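Local coordinates for protein methionine-R-sulfoxide reductase (Neisseria meningitidis, PDB 3MMH) that reduces the free R form of methionine sulfoxide back to methionine, using a GAF-domain pocket that holds the substrate, at residues L73-Q87 / V97-C109. Sequence-based numbering, arbitrary orientation.
Sequences LACTRIPFGRGVCGQ and VGDVDAHPDHIAC. With SME (methionine sulfoxide), chain C.
The substrate pocket of this GAF domain is bordered by the C75–C109 disulfide, C75 SG to C109 SG 2.1 Å, in one of two modelled conformers of C75. C109 SG also lies 3.6 Å from S of the bound methionine sulfoxide. A disulfide beside the sulfoxide is consistent with the thiol chemistry of these reductases. Both segments hold the amino acid end of the ligand. V84 N and I107 N both donate to OXT, and C85 N donates to O. The carboxylate thus meets the N-terminal part of a helix, which would probably help to stabilise its charge. The ligand N donates to I107 O at 2.8 Å, and E116 also bonds the ligand. I107 CD1 packs against I78 CG2 at 3.7 Å, the two branched chains running antiparallel alongside each other. Beyond the pocket, R82 grips D105 side-on, with R82 NE to D105 OD2 at 2.8 Å and NH2 to OD1. The guanidinium and carboxylate planes lie only 25° apart. The R82 chain bends at chi2 (-61°) and chi3 (-47°), which brings NE and NH2 to this carboxylate. G83 N reaches D105 OD2 from the face of the carboxylate opposite R82 NE, and a water joins OD2 to G81 O and Q87 NE2. The Q87 amide works at both ends: NE2 donates to P104 O, while Q87 OE1 accepts from H103 NE2 at 2.9 Å, in the carbonyl plane. V97 CG2 sits over the centre of the H103 ring.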
loop_
_atom_site.group_PDB
_atom_site.type_symbol
_atom_site.label_atom_id
_atom_site.label_comp_id
_atom_site.label_asym_id
_atom_site.label_seq_id
_atom_site.Cartn_x
_atom_site.Cartn_y
_atom_site.Cartn_z
ATOM N N LEU A 73 -8.024 1.529 -6.904
ATOM C CA LEU A 73 -6.703 1.628 -7.666
ATOM C C LEU A 73 -6.781 3.085 -8.072
ATOM O O LEU A 73 -7.818 3.751 -8.116
ATOM C CB LEU A 73 -6.694 0.698 -8.880
ATOM C CG LEU A 73 -7.762 0.982 -9.936
ATOM C CD1 LEU A 73 -7.265 2.022 -10.928
ATOM C CD2 LEU A 73 -8.176 -0.295 -10.649
ATOM N N ALA A 74 -5.598 3.580 -8.385
ATOM C CA ALA A 74 -5.343 4.976 -8.625
ATOM C C ALA A 74 -4.450 5.205 -9.794
ATOM O O ALA A 74 -3.758 4.306 -10.293
ATOM C CB ALA A 74 -4.689 5.669 -7.355
ATOM N N CYS A 75 -4.438 6.423 -10.292
ATOM C CA CYS A 75 -3.483 6.925 -11.304
ATOM C C CYS A 75 -2.093 6.702 -10.854
ATOM O O CYS A 75 -1.787 7.022 -9.704
ATOM C CB CYS A 75 -3.629 8.442 -11.562
ATOM S SG CYS A 75 -5.347 9.026 -11.923
ATOM N N THR A 76 -1.170 6.247 -11.695
ATOM C CA THR A 76 0.196 6.035 -11.274
ATOM C C THR A 76 1.093 7.243 -11.327
ATOM O O THR A 76 2.078 7.249 -10.639
ATOM C CB THR A 76 0.869 4.823 -11.902
ATOM O OG1 THR A 76 1.027 5.099 -13.293
ATOM C CG2 THR A 76 0.052 3.526 -11.668
ATOM N N ARG A 77 0.719 8.220 -12.123
ATOM C CA ARG A 77 1.529 9.377 -12.418
ATOM C C ARG A 77 0.757 10.657 -12.435
ATOM O O ARG A 77 -0.221 10.731 -13.052
ATOM C CB ARG A 77 2.312 9.203 -13.733
ATOM C CG ARG A 77 3.442 8.201 -13.557
ATOM C CD ARG A 77 4.277 7.883 -14.722
ATOM N NE ARG A 77 5.283 6.905 -14.278
ATOM C CZ ARG A 77 6.537 7.108 -13.888
ATOM N NH1 ARG A 77 7.067 8.312 -13.871
ATOM N NH2 ARG A 77 7.274 6.064 -13.546
ATOM N N ILE A 78 1.240 11.668 -11.733
ATOM C CA ILE A 78 0.631 13.011 -11.710
ATOM C C ILE A 78 1.753 14.022 -12.074
ATOM O O ILE A 78 2.716 14.162 -11.343
ATOM C CB ILE A 78 -0.014 13.327 -10.338
ATOM C CG1 ILE A 78 -1.121 12.300 -10.009
ATOM C CG2 ILE A 78 -0.639 14.730 -10.372
ATOM C CD1 ILE A 78 -1.625 12.418 -8.627
ATOM N N PRO A 79 1.599 14.737 -13.181
ATOM C CA PRO A 79 2.591 15.729 -13.531
ATOM C C PRO A 79 2.718 16.843 -12.489
ATOM O O PRO A 79 1.704 17.290 -11.930
ATOM C CB PRO A 79 2.122 16.272 -14.878
ATOM C CG PRO A 79 1.214 15.252 -15.393
ATOM C CD PRO A 79 0.559 14.622 -14.221
ATOM N N PHE A 80 3.936 17.411 -12.401
ATOM C CA PHE A 80 4.115 18.646 -11.629
ATOM C C PHE A 80 3.028 19.663 -11.995
ATOM O O PHE A 80 2.798 19.916 -13.165
ATOM C CB PHE A 80 5.488 19.266 -11.967
ATOM C CG PHE A 80 5.751 20.547 -11.277
ATOM C CD1 PHE A 80 6.147 20.563 -9.974
ATOM C CD2 PHE A 80 5.514 21.762 -11.916
ATOM C CE1 PHE A 80 6.361 21.727 -9.318
ATOM C CE2 PHE A 80 5.673 22.949 -11.259
ATOM C CZ PHE A 80 6.104 22.977 -9.947
ATOM N N GLY A 81 2.432 20.277 -10.989
ATOM C CA GLY A 81 1.459 21.337 -11.156
ATOM C C GLY A 81 0.088 20.942 -11.551
ATOM O O GLY A 81 -0.761 21.829 -11.610
ATOM N N ARG A 82 -0.179 19.659 -11.827
ATOM C CA ARG A 82 -1.503 19.206 -12.244
ATOM C C ARG A 82 -2.175 18.516 -11.060
ATOM O O ARG A 82 -1.517 17.787 -10.278
ATOM C CB ARG A 82 -1.318 18.223 -13.373
ATOM C CG ARG A 82 -0.696 18.825 -14.671
ATOM C CD ARG A 82 -1.520 19.923 -15.302
ATOM N NE ARG A 82 -2.949 19.604 -15.420
ATOM C CZ ARG A 82 -3.463 19.058 -16.502
ATOM N NH1 ARG A 82 -2.742 18.696 -17.501
ATOM N NH2 ARG A 82 -4.762 18.808 -16.564
ATOM N N GLY A 83 -3.483 18.653 -10.967
ATOM C CA GLY A 83 -4.245 18.048 -9.903
ATOM C C GLY A 83 -4.018 18.728 -8.565
ATOM O O GLY A 83 -3.145 19.541 -8.426
ATOM N N VAL A 84 -4.813 18.321 -7.564
ATOM C CA VAL A 84 -4.543 18.798 -6.202
ATOM C C VAL A 84 -3.084 18.407 -5.807
ATOM O O VAL A 84 -2.425 19.156 -5.125
ATOM C CB VAL A 84 -5.595 18.259 -5.236
ATOM C CG1 VAL A 84 -5.444 18.847 -3.862
ATOM C CG2 VAL A 84 -7.025 18.511 -5.755
ATOM N N CYS A 85 -2.690 17.180 -6.146
ATOM C CA CYS A 85 -1.377 16.706 -5.756
ATOM C C CYS A 85 -0.229 17.534 -6.384
ATOM O O CYS A 85 0.671 17.938 -5.691
ATOM C CB CYS A 85 -1.206 15.263 -6.073
ATOM S SG CYS A 85 -2.155 14.100 -5.041
ATOM N N GLY A 86 -0.346 17.764 -7.702
ATOM C CA GLY A 86 0.664 18.553 -8.355
ATOM C C GLY A 86 0.654 19.991 -7.960
ATOM O O GLY A 86 1.711 20.682 -7.986
ATOM N N GLN A 87 -0.533 20.536 -7.625
ATOM C CA GLN A 87 -0.642 21.867 -7.045
ATOM C C GLN A 87 -0.005 22.004 -5.692
ATOM O O GLN A 87 0.680 23.019 -5.418
ATOM C CB GLN A 87 -2.085 22.310 -6.919
ATOM C CG GLN A 87 -2.774 22.547 -8.229
ATOM C CD GLN A 87 -4.293 22.557 -8.159
ATOM O OE1 GLN A 87 -4.885 22.522 -7.079
ATOM N NE2 GLN A 87 -4.904 22.579 -9.325
ATOM N N VAL A 97 -9.475 20.548 0.017
ATOM C CA VAL A 97 -10.515 20.688 -0.986
ATOM C C VAL A 97 -11.823 20.176 -0.376
ATOM O O VAL A 97 -11.980 19.011 -0.139
ATOM C CB VAL A 97 -10.183 19.928 -2.316
ATOM C CG1 VAL A 97 -11.298 20.083 -3.291
ATOM C CG2 VAL A 97 -8.843 20.397 -2.872
ATOM N N GLY A 98 -12.775 21.085 -0.187
ATOM C CA GLY A 98 -14.049 20.783 0.344
ATOM C C GLY A 98 -14.957 20.088 -0.620
ATOM O O GLY A 98 -15.812 19.285 -0.221
ATOM N N ASP A 99 -14.779 20.394 -1.903
ATOM C CA ASP A 99 -15.614 19.837 -2.961
ATOM C C ASP A 99 -14.844 19.787 -4.279
ATOM O O ASP A 99 -14.616 20.815 -4.917
ATOM C CB ASP A 99 -16.884 20.674 -3.131
ATOM C CG ASP A 99 -17.781 20.154 -4.237
ATOM O OD1 ASP A 99 -17.387 19.184 -4.917
ATOM O OD2 ASP A 99 -18.880 20.715 -4.425
ATOM N N VAL A 100 -14.449 18.583 -4.675
ATOM C CA VAL A 100 -13.568 18.387 -5.803
ATOM C C VAL A 100 -14.151 18.964 -7.095
ATOM O O VAL A 100 -13.417 19.350 -7.995
ATOM C CB VAL A 100 -13.070 16.956 -5.983
ATOM C CG1 VAL A 100 -12.294 16.512 -4.736
ATOM C CG2 VAL A 100 -14.203 16.056 -6.422
ATOM N N ASP A 101 -15.468 19.122 -7.139
ATOM C CA ASP A 101 -16.163 19.819 -8.279
ATOM C C ASP A 101 -15.945 21.337 -8.337
ATOM O O ASP A 101 -16.088 21.894 -9.430
ATOM C CB ASP A 101 -17.620 19.403 -8.272
ATOM C CG ASP A 101 -17.775 17.924 -8.553
ATOM O OD1 ASP A 101 -18.716 17.310 -8.043
ATOM O OD2 ASP A 101 -16.945 17.372 -9.293
ATOM N N ALA A 102 -15.677 22.066 -7.260
ATOM C CA ALA A 102 -15.315 23.440 -7.356
ATOM C C ALA A 102 -13.839 23.738 -7.402
ATOM O O ALA A 102 -13.414 24.913 -7.343
ATOM C CB ALA A 102 -15.993 24.180 -6.248
ATOM N N HIS A 103 -13.033 22.667 -7.509
ATOM C CA HIS A 103 -11.618 22.865 -7.422
ATOM C C HIS A 103 -10.996 22.891 -8.786
ATOM O O HIS A 103 -11.181 21.931 -9.548
ATOM C CB HIS A 103 -10.942 21.805 -6.560
ATOM C CG HIS A 103 -9.611 22.265 -6.105
ATOM N ND1 HIS A 103 -9.423 23.129 -5.032
ATOM C CD2 HIS A 103 -8.382 21.849 -6.487
ATOM C CE1 HIS A 103 -8.121 23.298 -4.872
ATOM N NE2 HIS A 103 -7.479 22.544 -5.742
ATOM N N PRO A 104 -10.159 23.919 -9.058
ATOM C CA PRO A 104 -9.596 23.912 -10.416
ATOM C C PRO A 104 -8.663 22.726 -10.680
ATOM O O PRO A 104 -7.767 22.478 -9.840
ATOM C CB PRO A 104 -8.843 25.268 -10.469
ATOM C CG PRO A 104 -9.457 26.130 -9.404
ATOM C CD PRO A 104 -9.965 25.206 -8.326
ATOM N N ASP A 105 -8.876 22.019 -11.787
ATOM C CA ASP A 105 -7.963 20.963 -12.280
ATOM C C ASP A 105 -7.769 19.736 -11.332
ATOM O O ASP A 105 -6.737 19.116 -11.366
ATOM C CB ASP A 105 -6.593 21.535 -12.648
ATOM C CG ASP A 105 -5.714 20.609 -13.473
ATOM O OD1 ASP A 105 -6.250 19.947 -14.404
ATOM O OD2 ASP A 105 -4.487 20.507 -13.217
ATOM N N HIS A 106 -8.757 19.394 -10.524
ATOM C CA HIS A 106 -8.788 18.143 -9.783
ATOM C C HIS A 106 -8.645 16.973 -10.760
ATOM O O HIS A 106 -9.272 16.961 -11.844
ATOM C CB HIS A 106 -10.103 18.072 -8.980
ATOM C CG HIS A 106 -10.309 16.770 -8.301
ATOM N ND1 HIS A 106 -11.161 15.820 -8.801
ATOM C CD2 HIS A 106 -9.752 16.229 -7.191
ATOM C CE1 HIS A 106 -11.159 14.759 -8.018
ATOM N NE2 HIS A 106 -10.276 14.969 -7.048
ATOM N N ILE A 107 -7.822 16.009 -10.355
ATOM C CA ILE A 107 -7.675 14.793 -11.130
ATOM C C ILE A 107 -8.544 13.716 -10.430
ATOM O O ILE A 107 -8.234 13.284 -9.302
ATOM C CB ILE A 107 -6.215 14.404 -11.296
ATOM C CG1 ILE A 107 -5.402 15.442 -12.011
ATOM C CG2 ILE A 107 -6.114 13.007 -11.926
ATOM C CD1 ILE A 107 -3.931 15.142 -11.987
ATOM N N ALA A 108 -9.544 13.231 -11.154
ATOM C CA ALA A 108 -10.483 12.268 -10.639
ATOM C C ALA A 108 -10.044 10.804 -10.927
ATOM O O ALA A 108 -10.636 10.138 -11.765
ATOM C CB ALA A 108 -11.971 12.575 -11.120
ATOM N N CYS A 109 -9.094 10.231 -10.196
ATOM C CA CYS A 109 -8.651 8.823 -10.434
ATOM C C CYS A 109 -9.799 7.903 -10.083
ATOM O O CYS A 109 -9.882 6.818 -10.630
ATOM C CB CYS A 109 -7.343 8.422 -9.687
ATOM S SG CYS A 109 -6.004 9.543 -9.975
HETATM N N SME C . -7.187 13.700 -6.749
HETATM C CA SME C . -5.717 13.751 -6.934
HETATM C CB SME C . -5.163 12.527 -7.693
HETATM C CG SME C . -4.850 11.294 -6.829
HETATM S S SME C . -6.274 10.362 -6.434
HETATM O OE SME C . -7.501 11.023 -6.029
HETATM C CE SME C . -5.566 9.147 -5.403
HETATM C C SME C . -5.316 15.048 -7.578
HETATM O O SME C . -4.104 15.273 -7.707
HETATM O OXT SME C . -6.231 15.885 -7.935
HETATM O O HOH W 1 -3.407 22.548 -11.806
#